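Local coordinates for protein concanavalin B (Canavalia ensiformis, PDB 6CAF) that may act as a carbohydrate-binding protein of the jack bean seed, built on the chitinase-like fold of glycosyl hydrolase family 18, at residues G113-C118 / D154-V159; N166-L171 / T203-Y208. One frame throughout, in Å; residues are numbered along the deposited sequence.

How the contacts relate
The chain runs through strand 103-109 and reaches segment 113-118. It forms helix 120-135 and strand 150-154 before segment 154-159 comes back to close contact 1. This loop runs from one strand of the TIM barrel to its parallel neighbour and joins the chain beyond the C-terminal ends of both. The chain goes on into helix 164-178, where contact 2 opens. Strand 183-186 and helix 198-202 follow, and segment 203-208 closes contact 2 on the way into strand 208-212. The two loops lie in series and neither nest nor cross. The centres of contacts 1 and 2 are about 16 Å apart. Trp164, at the start of helix 164-178, packs on contact 1, so this helix serves both.

Contact 1 (G113-C118 / D154-V159); sequences GTYSAC and DIQKPV
The hydroxyl of Tyr115 takes two successive backbone N-H groups, from Gln156 (OH to N, 3.2 Å) and from Lys157 (OH to N, 2.9 Å). The site lies beyond the C-terminal ends of strands 103-109 and 150-154 of the GH18 TIM barrel. Gly110 O is a third hydrogen-bond partner of the hydroxyl, so the buried OH is gripped by three bonds. CG of Tyr115 sits between its backbone N and carbonyl carbon (chi1 54°), which lays the ring across the turn at 154-159. Lys157 O lies over one face of this ring, 3.4 Å from Tyr115 CZ. Pro158 approaches obliquely, with its CB 3.8 Å from Tyr115 CE1. A phenylalanine in place of Tyr115 would probably leave the N-H groups of Gln156 and Lys157 without their acceptor and free the turn to shift. The backbones also join directly: Val159 N donates to Tyr115 O, nearly straight at 168°. The Lys157 chain bends at its last two torsions and brings NZ to Gly113 O at 2.8 Å. Water 1 bridges Tyr115 N and Lys157 O. In active relatives, the glutamate that ends the family's DxxDxDxE motif probably occupies the place of Gln156. Tyr115 OH thus holds the peptide N-H groups on both sides of Gln156 CA. The Gln156 side chain turns back along its own segment, where NE2 meets Asp154 OD1 at 3.0 Å, from above the carboxylate plane.

Contact 2 (N166-L171 / T203-Y208); sequences NLLEEL and TRHFDY
The Phe206 ring carries Leu168 CD2 over one face, while the His205 ring meets Glu169 OE1 at its edge, close to the ring plane. Thr203 O lies over one face of the imidazole, and Tyr172 also stacks on His205. These groups join helix 164-178 of the TIM barrel to the loop that leads from helix 198-202 into strand 208-212. Leu168 CD2 makes a CH-pi contact, 3.6 Å from the Phe206 ring centroid and 15° off the normal. With CG anti to the backbone N (chi1 177°), Leu168 reaches out from the helix and spreads both methyls over Phe206; CD1 comes to 3.7 Å from Phe206 CE1. Phe153 of strand 150-154 meets Phe206 edge-to-face, so the leucine and the phenylalanine belong to the layer between helices and barrel strands. Further out, His205 NE2 donates to Glu169 OE1 at 2.8 Å. The oxygen is approached from above the carboxylate plane, and the angle at the hydrogen is 157°. Glu169 is modelled in two conformers, so this bond describes one of them; in it, OE2 is held by Gln173. Leu168 CG also rests against His205 CB at 3.8 Å. Thr203 forms an ST turn after helix 198-202. Its OG1 bonds with Ala200 O, accepts from His205 N at 3.1 Å, and touches Leu168 CD2 at 3.2 Å.

Contact 1 (G113-C118 / D154-V159)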
# COMPACT_ATOMS: atom_id res chain seq x y z
N GLY A 113 4.31 -15.23 -4.35
CA GLY A 113 5.66 -15.29 -3.84
C GLY A 113 5.77 -16.12 -2.58
O GLY A 113 4.80 -16.69 -2.08
N THR A 114 6.98 -16.14 -2.05
CA THR A 114 7.33 -16.87 -0.85
C THR A 114 8.09 -15.87 -0.00
O THR A 114 9.27 -15.57 -0.28
CB THR A 114 8.24 -18.06 -1.16
OG1 THR A 114 7.58 -18.94 -2.07
CG2 THR A 114 8.60 -18.80 0.12
N TYR A 115 7.42 -15.33 1.01
CA TYR A 115 8.04 -14.29 1.80
C TYR A 115 7.81 -14.51 3.27
O TYR A 115 6.73 -14.87 3.71
CB TYR A 115 7.58 -12.91 1.34
CG TYR A 115 6.10 -12.66 1.28
CD1 TYR A 115 5.41 -12.17 2.37
CD2 TYR A 115 5.37 -12.88 0.10
CE1 TYR A 115 4.07 -11.89 2.31
CE2 TYR A 115 4.03 -12.59 0.05
CZ TYR A 115 3.37 -12.10 1.15
OH TYR A 115 2.04 -11.77 1.11
N SER A 116 8.87 -14.24 4.02
CA SER A 116 8.89 -14.40 5.46
C SER A 116 9.87 -13.44 6.08
O SER A 116 10.95 -13.24 5.54
CB SER A 116 9.32 -15.83 5.83
OG SER A 116 9.33 -16.00 7.24
N ALA A 117 9.49 -12.87 7.22
CA ALA A 117 10.40 -12.08 7.99
C ALA A 117 11.39 -12.94 8.80
O ALA A 117 12.36 -12.40 9.35
CB ALA A 117 9.64 -11.13 8.88
N CYS A 118 11.11 -14.25 8.86
CA CYS A 118 12.05 -15.30 9.32
C CYS A 118 12.31 -15.36 10.81
O CYS A 118 12.07 -16.39 11.44
CB CYS A 118 13.42 -15.16 8.56
SG CYS A 118 14.78 -16.18 9.21
N ASP A 154 2.36 -5.31 2.70
CA ASP A 154 1.16 -5.93 2.14
C ASP A 154 1.22 -7.44 2.44
O ASP A 154 1.37 -8.29 1.55
CB ASP A 154 1.01 -5.64 0.64
CG ASP A 154 -0.37 -5.87 0.12
OD1 ASP A 154 -1.21 -6.48 0.80
OD2 ASP A 154 -0.61 -5.47 -1.05
N ILE A 155 1.14 -7.74 3.72
CA ILE A 155 1.43 -9.07 4.20
C ILE A 155 0.14 -9.87 4.21
O ILE A 155 -0.57 -9.94 5.22
CB ILE A 155 2.12 -9.03 5.56
CG1 ILE A 155 3.36 -8.09 5.54
CG2 ILE A 155 2.48 -10.42 6.05
CD1 ILE A 155 4.33 -8.36 4.44
N GLN A 156 -0.19 -10.45 3.06
CA GLN A 156 -1.47 -11.07 2.89
C GLN A 156 -1.40 -12.58 2.77
O GLN A 156 -2.39 -13.27 3.01
CB GLN A 156 -2.29 -10.42 1.78
CG GLN A 156 -1.66 -10.06 0.52
CD GLN A 156 -2.64 -9.70 -0.53
OE1 GLN A 156 -3.25 -10.56 -1.13
NE2 GLN A 156 -2.82 -8.41 -0.75
N LYS A 157 -0.23 -13.07 2.41
CA LYS A 157 -0.01 -14.47 2.17
C LYS A 157 1.46 -14.79 2.46
O LYS A 157 2.17 -15.30 1.60
CB LYS A 157 -0.38 -14.80 0.70
CG LYS A 157 -0.42 -16.27 0.41
CD LYS A 157 -0.29 -16.60 -1.08
CE LYS A 157 0.89 -15.92 -1.78
NZ LYS A 157 2.21 -16.02 -1.10
N PRO A 158 1.91 -14.49 3.70
CA PRO A 158 3.25 -14.85 4.09
C PRO A 158 3.35 -16.31 4.42
O PRO A 158 2.34 -16.99 4.57
CB PRO A 158 3.48 -14.05 5.36
CG PRO A 158 2.11 -14.07 5.99
CD PRO A 158 1.16 -13.92 4.82
N VAL A 159 4.57 -16.80 4.57
CA VAL A 159 4.73 -18.16 5.06
C VAL A 159 3.98 -18.25 6.38
O VAL A 159 3.11 -19.12 6.57
CB VAL A 159 6.21 -18.50 5.28
CG1 VAL A 159 6.34 -19.87 5.93
CG2 VAL A 159 6.99 -18.42 3.97
O HOH W 1 4.69 -16.35 1.20

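Contact 2 (N166-L171 / T203-Y208)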
# COMPACT_ATOMS: atom_id res chain seq x y z
N ASN A 166 8.68 -7.45 14.34
CA ASN A 166 10.10 -7.18 14.45
C ASN A 166 10.63 -6.39 13.24
O ASN A 166 11.43 -5.48 13.40
CB ASN A 166 10.87 -8.49 14.65
CG ASN A 166 10.62 -9.10 16.00
OD1 ASN A 166 10.49 -8.36 16.99
ND2 ASN A 166 10.52 -10.44 16.06
N LEU A 167 10.18 -6.75 12.05
CA LEU A 167 10.63 -6.02 10.85
C LEU A 167 10.24 -4.56 10.96
O LEU A 167 11.03 -3.64 10.66
CB LEU A 167 10.06 -6.68 9.61
CG LEU A 167 10.43 -5.99 8.30
CD1 LEU A 167 11.91 -5.90 8.06
CD2 LEU A 167 9.74 -6.68 7.12
N LEU A 168 8.98 -4.32 11.33
CA LEU A 168 8.51 -2.97 11.50
C LEU A 168 9.31 -2.22 12.58
O LEU A 168 9.72 -1.07 12.36
CB LEU A 168 7.03 -3.00 11.87
CG LEU A 168 6.41 -1.65 12.16
CD1 LEU A 168 6.54 -0.69 10.99
CD2 LEU A 168 4.96 -1.84 12.58
N GLU A 169 9.54 -2.88 13.73
CA GLU A 169 10.32 -2.29 14.80
C GLU A 169 11.71 -1.89 14.32
O GLU A 169 12.22 -0.80 14.64
CB GLU A 169 10.45 -3.30 15.92
CG GLU A 169 11.35 -2.85 17.06
CD GLU A 169 10.81 -1.67 17.82
OE1 GLU A 169 9.58 -1.57 17.90
OE2 GLU A 169 11.62 -0.87 18.34
N GLU A 170 12.35 -2.77 13.57
CA GLU A 170 13.69 -2.49 13.12
C GLU A 170 13.74 -1.34 12.12
O GLU A 170 14.64 -0.49 12.16
CB GLU A 170 14.38 -3.75 12.56
CG GLU A 170 14.55 -4.86 13.58
CD GLU A 170 15.39 -4.60 14.81
OE1 GLU A 170 16.03 -3.55 14.93
OE2 GLU A 170 15.40 -5.52 15.68
N LEU A 171 12.76 -1.29 11.22
CA LEU A 171 12.68 -0.16 10.31
C LEU A 171 12.41 1.15 11.07
O LEU A 171 13.00 2.19 10.75
CB LEU A 171 11.61 -0.39 9.24
CG LEU A 171 12.00 -1.33 8.14
CD1 LEU A 171 10.76 -1.79 7.37
CD2 LEU A 171 12.99 -0.70 7.18
N THR A 203 2.01 -2.16 17.48
CA THR A 203 3.20 -1.36 17.87
C THR A 203 2.96 0.15 17.73
O THR A 203 3.75 0.94 18.25
CB THR A 203 4.44 -1.68 17.00
OG1 THR A 203 4.24 -1.20 15.68
CG2 THR A 203 4.83 -3.14 17.03
N ARG A 204 1.95 0.53 16.96
CA ARG A 204 1.68 1.94 16.65
C ARG A 204 2.73 2.60 15.78
O ARG A 204 2.71 3.83 15.62
CB ARG A 204 1.40 2.75 17.93
CG ARG A 204 0.40 2.06 18.82
CD ARG A 204 0.02 2.89 20.03
NE ARG A 204 -0.93 2.13 20.85
CZ ARG A 204 -1.48 2.55 21.96
NH1 ARG A 204 -1.27 3.77 22.38
NH2 ARG A 204 -2.25 1.73 22.64
N HIS A 205 3.60 1.80 15.15
CA HIS A 205 4.64 2.39 14.33
C HIS A 205 4.23 2.69 12.91
O HIS A 205 4.91 3.47 12.26
CB HIS A 205 5.89 1.52 14.19
CG HIS A 205 6.62 1.24 15.44
ND1 HIS A 205 6.77 2.17 16.42
CD2 HIS A 205 7.27 0.13 15.85
CE1 HIS A 205 7.47 1.65 17.41
NE2 HIS A 205 7.85 0.43 17.06
N PHE A 206 3.14 2.10 12.42
CA PHE A 206 2.73 2.43 11.08
C PHE A 206 2.19 3.85 11.00
O PHE A 206 1.37 4.27 11.81
CB PHE A 206 1.67 1.48 10.53
CG PHE A 206 2.15 0.08 10.26
CD1 PHE A 206 3.11 -0.16 9.29
CD2 PHE A 206 1.62 -1.01 10.94
CE1 PHE A 206 3.52 -1.44 9.00
CE2 PHE A 206 2.05 -2.29 10.65
CZ PHE A 206 2.98 -2.51 9.68
N ASP A 207 2.64 4.56 9.98
CA ASP A 207 2.06 5.85 9.63
C ASP A 207 0.67 5.75 9.03
O ASP A 207 -0.19 6.60 9.30
CB ASP A 207 2.99 6.61 8.67
CG ASP A 207 4.34 6.90 9.28
OD1 ASP A 207 4.37 7.88 10.06
OD2 ASP A 207 5.30 6.18 8.96
N TYR A 208 0.47 4.74 8.19
CA TYR A 208 -0.77 4.60 7.45
C TYR A 208 -1.21 3.14 7.46
O TYR A 208 -0.36 2.24 7.32
CB TYR A 208 -0.59 4.97 5.99
CG TYR A 208 -0.15 6.36 5.68
CD1 TYR A 208 -0.66 7.45 6.34
CD2 TYR A 208 0.72 6.58 4.61
CE1 TYR A 208 -0.27 8.75 5.99
CE2 TYR A 208 1.07 7.85 4.20
CZ TYR A 208 0.61 8.95 4.93
OH TYR A 208 1.00 10.20 4.50